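Long-range contacts in uncharacterized protein (Nitrosomonas europaea, PDB 6M0Q), which is of unknown function but sits bound to chains of another protein in a six-chain assembly, probably as a small accessory subunit: residues V52-T57 / I64-C69; S34-L39 / H56-N61; S28-I33 / E81-A86. One frame throughout, in Å; residues are numbered along the deposited sequence.

Interaction 1. Residues V52-T57 / I64-C69; sequences VVKSHT and IVRVKC
Strand 52-55 runs antiparallel to residues 64-68 of strand 63-68, their axes passing 4.5 Å apart at 143° between chain directions, and forms one side of a three-stranded antiparallel sheet in which the latter strand is central. Val53 and Val67 make a hydrogen-bonded pair, each amide donating to the other's carbonyl, and the Val67 N to Val53 O bond is 2.7 Å long. Ser55 N continues the pairing with a nearly straight bond (173°) to Val65 O.

The flanking non-hydrogen-bonded pairs, Val52 with Lys68 and Lys54 with Arg66, turn their side chains to the other side of the sheet from Val53 and Val67. There Lys54 and Arg66 lie alongside each other, pointing the same way, with Lys54 CG 3.7 Å above the centre of the guanidinium plane of Arg66. The guanidinium is tethered by Arg66 NH2, which donates to Ile64 O at 2.8 Å almost within its own plane. Lys54 NZ is 4.6 Å from Arg66 NH1, but it makes a salt bridge to an acidic side chain of a chain of another protein, which probably eases the like charges. Val52 CG1 packs against Arg66 CB, the two side chains crossing at about a right angle.

On the valine face, Val53 CG1 rests 3.9 Å from Cys69 SG, itself in a disulfide with Cys44. Before the corner at His56 and Thr57, a chi1 of 172° swings Ser55 OG alongside its own carbonyl carbon, and the oxygen closes an ST turn by accepting from Thr57 N at 2.9 Å.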
ATOM      1  N   VAL B  52     -32.392 -30.274  -0.428  1.00 40.29           N
ATOM      2  CA  VAL B  52     -30.961 -30.519  -0.538  1.00 37.33           C
ATOM      3  C   VAL B  52     -30.324 -29.256  -1.099  1.00 37.69           C
ATOM      4  O   VAL B  52     -30.829 -28.682  -2.072  1.00 38.93           O
ATOM      5  CB  VAL B  52     -30.680 -31.757  -1.415  1.00 36.79           C
ATOM      6  CG1 VAL B  52     -29.201 -31.935  -1.653  1.00 36.53           C
ATOM      7  CG2 VAL B  52     -31.313 -33.025  -0.764  1.00 34.26           C
ATOM      8  N   VAL B  53     -29.249 -28.794  -0.456  1.00 33.04           N
ATOM      9  CA  VAL B  53     -28.525 -27.622  -0.922  1.00 32.14           C
ATOM     10  C   VAL B  53     -27.070 -27.996  -1.144  1.00 31.00           C
ATOM     11  O   VAL B  53     -26.568 -29.007  -0.644  1.00 32.53           O
ATOM     12  CB  VAL B  53     -28.619 -26.429   0.056  1.00 30.81           C
ATOM     13  CG1 VAL B  53     -30.073 -25.996   0.254  1.00 32.41           C
ATOM     14  CG2 VAL B  53     -27.954 -26.786   1.384  1.00 27.72           C
ATOM     15  N   LYS B  54     -26.396 -27.168  -1.923  1.00 30.66           N
ATOM     16  CA  LYS B  54     -24.963 -27.310  -2.076  1.00 29.56           C
ATOM     17  C   LYS B  54     -24.258 -26.802  -0.825  1.00 31.93           C
ATOM     18  O   LYS B  54     -24.680 -25.814  -0.204  1.00 28.11           O
ATOM     19  CB  LYS B  54     -24.468 -26.536  -3.286  1.00 29.77           C
ATOM     20  CG  LYS B  54     -24.883 -27.113  -4.597  1.00 32.34           C
ATOM     21  CD  LYS B  54     -24.145 -26.359  -5.650  1.00 33.32           C
ATOM     22  CE  LYS B  54     -24.966 -26.171  -6.859  1.00 34.17           C
ATOM     23  NZ  LYS B  54     -24.364 -25.157  -7.759  1.00 30.55           N
ATOM     24  N   SER B  55     -23.187 -27.495  -0.457  1.00 31.45           N
ATOM     25  CA  SER B  55     -22.270 -26.953   0.519  1.00 28.79           C
ATOM     26  C   SER B  55     -21.716 -25.638  -0.007  1.00 29.13           C
ATOM     27  O   SER B  55     -21.649 -25.405  -1.220  1.00 28.82           O
ATOM     28  CB  SER B  55     -21.140 -27.944   0.780  1.00 26.40           C
ATOM     29  OG  SER B  55     -20.128 -27.350   1.600  1.00 28.40           O
ATOM     30  N   HIS B  56     -21.317 -24.768   0.915  1.00 27.99           N
ATOM     31  CA  HIS B  56     -20.591 -23.564   0.536  1.00 26.83           C
ATOM     32  C   HIS B  56     -19.085 -23.755   0.595  1.00 25.31           C
ATOM     33  O   HIS B  56     -18.352 -22.844   0.207  1.00 24.03           O
ATOM     34  CB  HIS B  56     -20.988 -22.365   1.422  1.00 27.86           C
ATOM     35  CG  HIS B  56     -22.285 -21.728   1.022  1.00 33.96           C
ATOM     36  ND1 HIS B  56     -23.513 -22.327   1.244  1.00 36.44           N
ATOM     37  CD2 HIS B  56     -22.546 -20.555   0.396  1.00 34.18           C
ATOM     38  CE1 HIS B  56     -24.470 -21.546   0.775  1.00 36.68           C
ATOM     39  NE2 HIS B  56     -23.911 -20.459   0.267  1.00 36.09           N
ATOM     40  N   THR B  57     -18.596 -24.914   1.042  1.00 24.23           N
ATOM     41  CA  THR B  57     -17.163 -25.048   1.308  1.00 25.41           C
ATOM     42  C   THR B  57     -16.562 -26.393   0.927  1.00 28.86           C
ATOM     43  O   THR B  57     -15.338 -26.465   0.797  1.00 29.50           O
ATOM     44  CB  THR B  57     -16.879 -24.811   2.795  1.00 23.50           C
ATOM     45  OG1 THR B  57     -17.578 -25.806   3.535  1.00 24.42           O
ATOM     46  CG2 THR B  57     -17.382 -23.454   3.246  1.00 22.56           C
ATOM     47  N   ILE B  64     -19.167 -30.425  -5.628  1.00 26.61           N
ATOM     48  CA  ILE B  64     -19.587 -29.767  -4.405  1.00 27.91           C
ATOM     49  C   ILE B  64     -20.498 -30.706  -3.638  1.00 32.47           C
ATOM     50  O   ILE B  64     -21.430 -31.286  -4.199  1.00 35.36           O
ATOM     51  CB  ILE B  64     -20.282 -28.436  -4.706  1.00 28.69           C
ATOM     52  CG1 ILE B  64     -19.302 -27.458  -5.359  1.00 26.79           C
ATOM     53  CG2 ILE B  64     -20.880 -27.823  -3.385  1.00 25.27           C
ATOM     54  CD1 ILE B  64     -20.004 -26.291  -5.966  1.00 27.14           C
ATOM     55  N   VAL B  65     -20.220 -30.866  -2.342  1.00 33.21           N
ATOM     56  CA  VAL B  65     -21.022 -31.740  -1.505  1.00 32.53           C
ATOM     57  C   VAL B  65     -22.441 -31.207  -1.418  1.00 32.04           C
ATOM     58  O   VAL B  65     -22.676 -29.993  -1.356  1.00 30.18           O
ATOM     59  CB  VAL B  65     -20.376 -31.858  -0.114  1.00 34.25           C
ATOM     60  CG1 VAL B  65     -21.324 -32.544   0.894  1.00 32.64           C
ATOM     61  CG2 VAL B  65     -19.079 -32.613  -0.234  1.00 35.36           C
ATOM     62  N   ARG B  66     -23.396 -32.120  -1.438  1.00 31.62           N
ATOM     63  CA  ARG B  66     -24.787 -31.786  -1.225  1.00 31.88           C
ATOM     64  C   ARG B  66     -25.143 -32.106   0.219  1.00 32.20           C
ATOM     65  O   ARG B  66     -24.692 -33.109   0.784  1.00 31.15           O
ATOM     66  CB  ARG B  66     -25.691 -32.547  -2.207  1.00 31.37           C
ATOM     67  CG  ARG B  66     -26.040 -31.757  -3.501  1.00 31.30           C
ATOM     68  CD  ARG B  66     -24.793 -31.388  -4.355  1.00 32.41           C
ATOM     69  NE  ARG B  66     -25.163 -30.744  -5.623  1.00 29.88           N
ATOM     70  CZ  ARG B  66     -24.304 -30.340  -6.558  1.00 32.32           C
ATOM     71  NH1 ARG B  66     -24.752 -29.770  -7.680  1.00 31.90           N
ATOM     72  NH2 ARG B  66     -22.997 -30.498  -6.375  1.00 30.93           N
ATOM     73  N   VAL B  67     -25.931 -31.230   0.822  1.00 31.47           N
ATOM     74  CA  VAL B  67     -26.286 -31.327   2.227  1.00 32.60           C
ATOM     75  C   VAL B  67     -27.799 -31.412   2.316  1.00 34.88           C
ATOM     76  O   VAL B  67     -28.500 -30.646   1.645  1.00 33.15           O
ATOM     77  CB  VAL B  67     -25.745 -30.117   3.007  1.00 35.07           C
ATOM     78  CG1 VAL B  67     -26.331 -30.058   4.399  1.00 36.49           C
ATOM     79  CG2 VAL B  67     -24.216 -30.190   3.047  1.00 36.66           C
ATOM     80  N   LYS B  68     -28.303 -32.343   3.128  1.00 38.69           N
ATOM     81  CA  LYS B  68     -29.735 -32.422   3.372  1.00 41.52           C
ATOM     82  C   LYS B  68     -30.080 -31.509   4.543  1.00 42.42           C
ATOM     83  O   LYS B  68     -29.496 -31.634   5.628  1.00 41.62           O
ATOM     84  CB  LYS B  68     -30.191 -33.853   3.662  1.00 45.47           C
ATOM     85  CG  LYS B  68     -31.722 -33.955   3.820  1.00 50.55           C
ATOM     86  CD  LYS B  68     -32.228 -35.395   3.981  1.00 56.76           C
ATOM     87  CE  LYS B  68     -32.140 -35.855   5.443  1.00 61.65           C
ATOM     88  NZ  LYS B  68     -32.812 -37.170   5.677  1.00 63.54           N
ATOM     89  N   CYS B  69     -31.039 -30.606   4.322  1.00 39.18           N
ATOM     90  CA  CYS B  69     -31.323 -29.572   5.309  1.00 40.95           C
ATOM     91  C   CYS B  69     -31.776 -30.152   6.636  1.00 41.62           C
ATOM     92  O   CYS B  69     -31.482 -29.574   7.688  1.00 41.07           O
ATOM     93  CB  CYS B  69     -32.359 -28.600   4.765  1.00 44.86           C
ATOM     94  SG  CYS B  69     -31.609 -27.533   3.521  1.00 47.55           S
TER

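Interaction 2. Residues S34-L39 / H56-N61; sequences SAKDML and HTEVEN
At the corner where the chain leaves strand 52-55 for strand 58-60, His56, Thr57 and Glu58 meet Lys36 and Leu39 in the first turns of helix 35-43, which Ser34 caps by accepting from Asp37 N. Leu39 CD1 touches Thr57 CG2 at 3.5 Å, and Leu39 CB lies against His56 CB at 4.0 Å. A water joins the backbones, taking a hydrogen bond from His56 N at 2.8 Å and donating to Lys36 O and Thr57 OG1. That hydroxyl in turn gives a very short bond, 2.5 Å, to Glu58 OE1. Lys36 crosses Glu58 at about a right angle, with Lys36 CE 3.4 Å from Glu58 CG. Bends at chi3 (-71°) and chi4 (-69°) take the ammonium off toward Asp37 OD2, with which it forms a salt bridge whose hydrogen bond is weak. An alanine at Glu58 removes the carboxylate and CG, which is likely to leave the Thr57 hydroxyl without that acceptor and to open a gap beside Lys36 CE. Glu58 also pairs with Val65 of strand 63-68, whereas Asp37 faces Ile72 and Leu75 of helix 69-83 and Leu39 packs on a chain of another protein.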
ATOM      1  N   SER B  34     -18.988 -25.455  13.638  1.00 31.19           N
ATOM      2  CA  SER B  34     -18.014 -25.155  12.612  1.00 31.31           C
ATOM      3  C   SER B  34     -18.595 -24.172  11.604  1.00 26.74           C
ATOM      4  O   SER B  34     -19.817 -24.043  11.433  1.00 25.06           O
ATOM      5  CB  SER B  34     -17.603 -26.425  11.885  1.00 32.40           C
ATOM      6  OG  SER B  34     -18.700 -26.861  11.102  1.00 35.75           O
ATOM      7  N   ALA B  35     -17.690 -23.499  10.904  1.00 23.30           N
ATOM      8  CA  ALA B  35     -18.118 -22.539   9.904  1.00 23.06           C
ATOM      9  C   ALA B  35     -18.890 -23.220   8.785  1.00 22.61           C
ATOM     10  O   ALA B  35     -19.891 -22.674   8.298  1.00 25.43           O
ATOM     11  CB  ALA B  35     -16.907 -21.785   9.349  1.00 22.90           C
ATOM     12  N   LYS B  36     -18.446 -24.413   8.354  1.00 23.00           N
ATOM     13  CA  LYS B  36     -19.160 -25.071   7.258  1.00 26.17           C
ATOM     14  C   LYS B  36     -20.577 -25.431   7.671  1.00 30.61           C
ATOM     15  O   LYS B  36     -21.501 -25.392   6.845  1.00 33.41           O
ATOM     16  CB  LYS B  36     -18.417 -26.318   6.789  1.00 28.91           C
ATOM     17  CG  LYS B  36     -18.225 -27.375   7.851  1.00 31.11           C
ATOM     18  CD  LYS B  36     -17.508 -28.557   7.260  1.00 33.58           C
ATOM     19  CE  LYS B  36     -18.409 -29.301   6.313  1.00 34.39           C
ATOM     20  NZ  LYS B  36     -19.500 -29.961   7.072  1.00 37.85           N
ATOM     21  N   ASP B  37     -20.770 -25.768   8.945  1.00 29.63           N
ATOM     22  CA  ASP B  37     -22.110 -26.091   9.421  1.00 32.95           C
ATOM     23  C   ASP B  37     -22.969 -24.837   9.540  1.00 31.72           C
ATOM     24  O   ASP B  37     -24.163 -24.875   9.223  1.00 34.32           O
ATOM     25  CB  ASP B  37     -22.050 -26.832  10.759  1.00 33.42           C
ATOM     26  CG  ASP B  37     -21.582 -28.287  10.624  1.00 39.75           C
ATOM     27  OD1 ASP B  37     -21.138 -28.852  11.653  1.00 44.23           O
ATOM     28  OD2 ASP B  37     -21.651 -28.867   9.511  1.00 41.12           O
ATOM     29  N   MET B  38     -22.387 -23.724   9.998  1.00 29.01           N
ATOM     30  CA  MET B  38     -23.097 -22.445   9.988  1.00 27.48           C
ATOM     31  C   MET B  38     -23.537 -22.083   8.579  1.00 28.60           C
ATOM     32  O   MET B  38     -24.684 -21.666   8.353  1.00 29.45           O
ATOM     33  CB  MET B  38     -22.203 -21.341  10.558  1.00 28.31           C
ATOM     34  CG  MET B  38     -21.975 -21.416  12.062  1.00 34.73           C
ATOM     35  SD  MET B  38     -23.525 -21.322  12.994  1.00 39.95           S
ATOM     36  CE  MET B  38     -24.076 -19.637  12.648  1.00 39.55           C
ATOM     37  N   LEU B  39     -22.625 -22.236   7.617  1.00 25.82           N
ATOM     38  CA  LEU B  39     -22.960 -21.975   6.227  1.00 24.93           C
ATOM     39  C   LEU B  39     -24.114 -22.852   5.771  1.00 28.72           C
ATOM     40  O   LEU B  39     -25.091 -22.356   5.199  1.00 28.95           O
ATOM     41  CB  LEU B  39     -21.732 -22.191   5.350  1.00 21.69           C
ATOM     42  CG  LEU B  39     -20.849 -20.954   5.489  1.00 22.30           C
ATOM     43  CD1 LEU B  39     -19.456 -21.276   5.038  1.00 22.19           C
ATOM     44  CD2 LEU B  39     -21.469 -19.788   4.703  1.00 21.49           C
ATOM     45  N   HIS B  56     -21.317 -24.768   0.915  1.00 27.99           N
ATOM     46  CA  HIS B  56     -20.591 -23.564   0.536  1.00 26.83           C
ATOM     47  C   HIS B  56     -19.085 -23.755   0.595  1.00 25.31           C
ATOM     48  O   HIS B  56     -18.352 -22.844   0.207  1.00 24.03           O
ATOM     49  CB  HIS B  56     -20.988 -22.365   1.422  1.00 27.86           C
ATOM     50  CG  HIS B  56     -22.285 -21.728   1.022  1.00 33.96           C
ATOM     51  ND1 HIS B  56     -23.513 -22.327   1.244  1.00 36.44           N
ATOM     52  CD2 HIS B  56     -22.546 -20.555   0.396  1.00 34.18           C
ATOM     53  CE1 HIS B  56     -24.470 -21.546   0.775  1.00 36.68           C
ATOM     54  NE2 HIS B  56     -23.911 -20.459   0.267  1.00 36.09           N
ATOM     55  N   THR B  57     -18.596 -24.914   1.042  1.00 24.23           N
ATOM     56  CA  THR B  57     -17.163 -25.048   1.308  1.00 25.41           C
ATOM     57  C   THR B  57     -16.562 -26.393   0.927  1.00 28.86           C
ATOM     58  O   THR B  57     -15.338 -26.465   0.797  1.00 29.50           O
ATOM     59  CB  THR B  57     -16.879 -24.811   2.795  1.00 23.50           C
ATOM     60  OG1 THR B  57     -17.578 -25.806   3.535  1.00 24.42           O
ATOM     61  CG2 THR B  57     -17.382 -23.454   3.246  1.00 22.56           C
ATOM     62  N   GLU B  58     -17.350 -27.460   0.752  1.00 26.08           N
ATOM     63  CA  GLU B  58     -16.823 -28.814   0.653  1.00 27.69           C
ATOM     64  C   GLU B  58     -16.973 -29.355  -0.754  1.00 31.26           C
ATOM     65  O   GLU B  58     -18.080 -29.357  -1.320  1.00 30.49           O
ATOM     66  CB  GLU B  58     -17.515 -29.770   1.616  1.00 28.79           C
ATOM     67  CG  GLU B  58     -17.581 -29.267   3.039  1.00 32.68           C
ATOM     68  CD  GLU B  58     -16.217 -28.868   3.573  1.00 36.14           C
ATOM     69  OE1 GLU B  58     -16.067 -27.697   4.001  1.00 36.36           O
ATOM     70  OE2 GLU B  58     -15.294 -29.720   3.548  1.00 37.60           O
ATOM     71  N   VAL B  59     -15.860 -29.856  -1.280  1.00 29.79           N
ATOM     72  CA  VAL B  59     -15.804 -30.548  -2.557  1.00 28.44           C
ATOM     73  C   VAL B  59     -15.308 -31.955  -2.277  1.00 30.46           C
ATOM     74  O   VAL B  59     -14.273 -32.125  -1.627  1.00 35.53           O
ATOM     75  CB  VAL B  59     -14.865 -29.813  -3.526  1.00 26.55           C
ATOM     76  CG1 VAL B  59     -14.633 -30.643  -4.818  1.00 23.88           C
ATOM     77  CG2 VAL B  59     -15.437 -28.436  -3.816  1.00 25.03           C
ATOM     78  N   GLU B  60     -16.059 -32.959  -2.712  1.00 27.82           N
ATOM     79  CA  GLU B  60     -15.617 -34.349  -2.624  1.00 30.46           C
ATOM     80  C   GLU B  60     -15.829 -35.020  -3.975  1.00 29.89           C
ATOM     81  O   GLU B  60     -16.868 -34.831  -4.613  1.00 30.38           O
ATOM     82  CB  GLU B  60     -16.360 -35.142  -1.534  1.00 35.77           C
ATOM     83  CG  GLU B  60     -16.130 -34.663  -0.079  1.00 41.79           C
ATOM     84  CD  GLU B  60     -14.652 -34.692   0.397  1.00 45.05           C
ATOM     85  OE1 GLU B  60     -14.307 -33.862   1.273  1.00 45.92           O
ATOM     86  OE2 GLU B  60     -13.840 -35.530  -0.071  1.00 45.55           O
ATOM     87  N   ASN B  61     -14.839 -35.791  -4.410  1.00 31.66           N
ATOM     88  CA  ASN B  61     -14.915 -36.529  -5.671  1.00 33.96           C
ATOM     89  C   ASN B  61     -15.264 -35.612  -6.832  1.00 31.50           C
ATOM     90  O   ASN B  61     -16.054 -35.955  -7.707  1.00 32.72           O
ATOM     91  CB  ASN B  61     -15.907 -37.670  -5.563  1.00 39.40           C
ATOM     92  CG  ASN B  61     -15.538 -38.618  -4.470  1.00 48.33           C
ATOM     93  OD1 ASN B  61     -16.353 -38.943  -3.603  1.00 52.43           O
ATOM     94  ND2 ASN B  61     -14.277 -39.040  -4.467  1.00 51.15           N
TER
HETATM   95  O   HOH W   1     -20.729 -25.037   3.682  1.00 29.80           O

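Interaction 3. Residues S28-I33 / E81-A86; sequences SSLAPI and EQSGDA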
ATOM      1  N   SER B  28     -23.038 -17.689  29.504  1.00 66.21           N
ATOM      2  CA  SER B  28     -22.062 -18.758  29.308  1.00 62.50           C
ATOM      3  C   SER B  28     -21.753 -18.962  27.815  1.00 54.56           C
ATOM      4  O   SER B  28     -22.314 -18.276  26.966  1.00 52.00           O
ATOM      5  CB  SER B  28     -22.565 -20.062  29.930  1.00 64.14           C
ATOM      6  OG  SER B  28     -21.583 -21.078  29.814  1.00 65.52           O
ATOM      7  N   SER B  29     -20.872 -19.916  27.516  1.00 49.93           N
ATOM      8  CA  SER B  29     -20.348 -20.103  26.171  1.00 49.04           C
ATOM      9  C   SER B  29     -21.327 -20.835  25.263  1.00 45.27           C
ATOM     10  O   SER B  29     -22.096 -21.697  25.692  1.00 45.31           O
ATOM     11  CB  SER B  29     -19.039 -20.887  26.207  1.00 51.83           C
ATOM     12  OG  SER B  29     -17.989 -20.078  26.687  1.00 55.04           O
ATOM     13  N   LEU B  30     -21.264 -20.494  23.983  1.00 41.13           N
ATOM     14  CA  LEU B  30     -21.993 -21.219  22.955  1.00 40.34           C
ATOM     15  C   LEU B  30     -21.276 -22.520  22.610  1.00 37.95           C
ATOM     16  O   LEU B  30     -20.047 -22.547  22.444  1.00 36.23           O
ATOM     17  CB  LEU B  30     -22.104 -20.356  21.702  1.00 41.14           C
ATOM     18  CG  LEU B  30     -23.397 -19.679  21.269  1.00 40.34           C
ATOM     19  CD1 LEU B  30     -24.439 -19.598  22.384  1.00 36.99           C
ATOM     20  CD2 LEU B  30     -23.038 -18.317  20.687  1.00 37.73           C
ATOM     21  N   ALA B  31     -22.045 -23.597  22.489  1.00 36.02           N
ATOM     22  CA  ALA B  31     -21.484 -24.838  21.979  1.00 35.63           C
ATOM     23  C   ALA B  31     -20.930 -24.576  20.578  1.00 37.16           C
ATOM     24  O   ALA B  31     -21.596 -23.917  19.766  1.00 37.34           O
ATOM     25  CB  ALA B  31     -22.536 -25.947  21.951  1.00 36.51           C
ATOM     26  N   PRO B  32     -19.713 -25.006  20.278  1.00 36.69           N
ATOM     27  CA  PRO B  32     -19.116 -24.626  19.001  1.00 34.99           C
ATOM     28  C   PRO B  32     -19.869 -25.244  17.837  1.00 33.13           C
ATOM     29  O   PRO B  32     -20.439 -26.335  17.936  1.00 31.69           O
ATOM     30  CB  PRO B  32     -17.683 -25.158  19.102  1.00 36.13           C
ATOM     31  CG  PRO B  32     -17.419 -25.199  20.566  1.00 36.60           C
ATOM     32  CD  PRO B  32     -18.732 -25.663  21.156  1.00 37.95           C
ATOM     33  N   ILE B  33     -19.927 -24.489  16.749  1.00 30.61           N
ATOM     34  CA  ILE B  33     -20.459 -24.959  15.484  1.00 30.24           C
ATOM     35  C   ILE B  33     -19.464 -24.508  14.435  1.00 30.91           C
ATOM     36  O   ILE B  33     -19.098 -23.327  14.390  1.00 31.14           O
ATOM     37  CB  ILE B  33     -21.872 -24.411  15.187  1.00 27.91           C
ATOM     38  CG1 ILE B  33     -22.830 -24.722  16.344  1.00 31.88           C
ATOM     39  CG2 ILE B  33     -22.393 -24.957  13.834  1.00 28.25           C
ATOM     40  CD1 ILE B  33     -24.231 -24.168  16.164  1.00 30.63           C
ATOM     41  N   GLU B  81     -29.205 -27.084  21.929  1.00 65.41           N
ATOM     42  CA  GLU B  81     -29.578 -27.767  23.166  1.00 72.78           C
ATOM     43  C   GLU B  81     -28.416 -27.781  24.148  1.00 74.60           C
ATOM     44  O   GLU B  81     -28.592 -27.474  25.333  1.00 75.13           O
ATOM     45  CB  GLU B  81     -30.047 -29.199  22.877  1.00 77.89           C
ATOM     46  CG  GLU B  81     -31.382 -29.292  22.128  1.00 84.19           C
ATOM     47  CD  GLU B  81     -31.626 -30.660  21.462  1.00 88.49           C
ATOM     48  OE1 GLU B  81     -30.878 -31.623  21.757  1.00 90.31           O
ATOM     49  OE2 GLU B  81     -32.568 -30.765  20.637  1.00 88.33           O
ATOM     50  N   GLN B  82     -27.217 -28.125  23.672  1.00 75.51           N
ATOM     51  CA  GLN B  82     -26.055 -28.131  24.552  1.00 77.21           C
ATOM     52  C   GLN B  82     -25.710 -26.725  25.045  1.00 74.73           C
ATOM     53  O   GLN B  82     -25.168 -26.577  26.146  1.00 73.78           O
ATOM     54  CB  GLN B  82     -24.861 -28.772  23.840  1.00 80.85           C
ATOM     55  CG  GLN B  82     -23.582 -28.826  24.666  1.00 85.45           C
ATOM     56  CD  GLN B  82     -22.377 -29.302  23.865  1.00 88.91           C
ATOM     57  OE1 GLN B  82     -22.522 -29.952  22.824  1.00 89.07           O
ATOM     58  NE2 GLN B  82     -21.176 -28.972  24.348  1.00 90.30           N
ATOM     59  N   SER B  83     -26.029 -25.684  24.260  1.00 73.46           N
ATOM     60  CA  SER B  83     -25.750 -24.313  24.698  1.00 72.70           C
ATOM     61  C   SER B  83     -26.661 -23.894  25.852  1.00 75.27           C
ATOM     62  O   SER B  83     -26.240 -23.117  26.720  1.00 74.00           O
ATOM     63  CB  SER B  83     -25.888 -23.320  23.532  1.00 68.64           C
ATOM     64  OG  SER B  83     -24.880 -23.479  22.538  1.00 64.04           O
ATOM     65  N   GLY B  84     -27.899 -24.388  25.875  1.00 76.94           N
ATOM     66  CA  GLY B  84     -28.812 -24.043  26.955  1.00 76.97           C
ATOM     67  C   GLY B  84     -29.177 -22.575  26.923  1.00 77.70           C
ATOM     68  O   GLY B  84     -29.591 -22.034  25.889  1.00 75.43           O
ATOM     69  N   ASP B  85     -29.015 -21.914  28.072  1.00 80.67           N
ATOM     70  CA  ASP B  85     -29.331 -20.495  28.216  1.00 81.95           C
ATOM     71  C   ASP B  85     -28.335 -19.584  27.510  1.00 78.12           C
ATOM     72  O   ASP B  85     -28.623 -18.390  27.362  1.00 78.23           O
ATOM     73  CB  ASP B  85     -29.394 -20.108  29.697  1.00 85.64           C
ATOM     74  CG  ASP B  85     -30.598 -20.689  30.398  1.00 89.85           C
ATOM     75  OD1 ASP B  85     -31.602 -20.997  29.713  1.00 91.33           O
ATOM     76  OD2 ASP B  85     -30.535 -20.832  31.638  1.00 92.54           O
ATOM     77  N   ALA B  86     -27.176 -20.101  27.095  1.00 75.47           N
ATOM     78  CA  ALA B  86     -26.237 -19.287  26.330  1.00 72.70           C
ATOM     79  C   ALA B  86     -26.882 -18.734  25.058  1.00 70.74           C
ATOM     80  O   ALA B  86     -26.605 -17.592  24.664  1.00 67.83           O
ATOM     81  CB  ALA B  86     -24.988 -20.108  25.997  1.00 72.52           C
TER
HETATM   82  O   HOH W   2     -24.366 -23.049  19.744  1.00 31.71           O
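Residues 28-33 form an irregular, extended run that passes the C-terminal end of helix 69-83 in the opposite sense, bringing Ser28 CA to 5.2 Å from Ala86 CA and Ala31 CA to 5.1 Å from Ser83 CA. Gly84 leaves the helix with a positive phi of 66°, after which a short 3-10 segment turns Ala86 back toward the N-terminal run.

Ser83 carries the polar part of the contact. Ala31 N donates to Ser83 OG at 2.8 Å with an angle of 158° at the hydrogen, so a side chain, not a backbone carbonyl, receives this amide. A chi1 of -68° holds OG beside its own backbone nitrogen, where it also bonds to Ala79 O in the preceding turn. A water completes the local network: it donates to Ala31 O at 2.9 Å and lies 2.9 Å from Ser83 OG. Both polar backbone atoms of Ala31 are thereby linked to one hydroxyl, one directly and one through the water.

Methyl groups make the rest of the contact. The methyl of Ala31 sits by Gln82, whose extended chain passes it from CB to the amide, Gln82 CD being nearest at 3.9 Å. Further along, the methyl of Ala86 faces two successive carbonyl oxygens, with Ser29 O 3.3 Å from Ala86 CB and Ser28 O almost as near. Leu30 CD1 meets the same methyl at 3.7 Å.

A chain of another protein hydrogen-bonds to Ser28 O, Ile33 N and Ala86 O, so both segments take part in the intermolecular interface. The arrangement is that of an extended N-terminal arm laid against a glycine-terminated helix end and pinned there by a helical serine.

How the interactions relate
Interactions 1 and 2 touch and share the corner at His56 and Thr57: the first pairs strand 52-55 with strand 63-68, and the second sets helix 35-43 against the same corner and Glu58 of strand 58-60, the other neighbour of strand 63-68. Interaction 3 lies on the far side of the chain's centre from interaction 1, their centres about 25 Å apart, yet it reaches interaction 2 where Ile33 packs on Met38. Interactions 1 and 3 are partly buried, interaction 2 a surface contact. Direct backbone pairing dominates the sheet, water and aliphatic contacts the helix-corner packing, and a side-chain acceptor the arm, while other-protein chains reach all three.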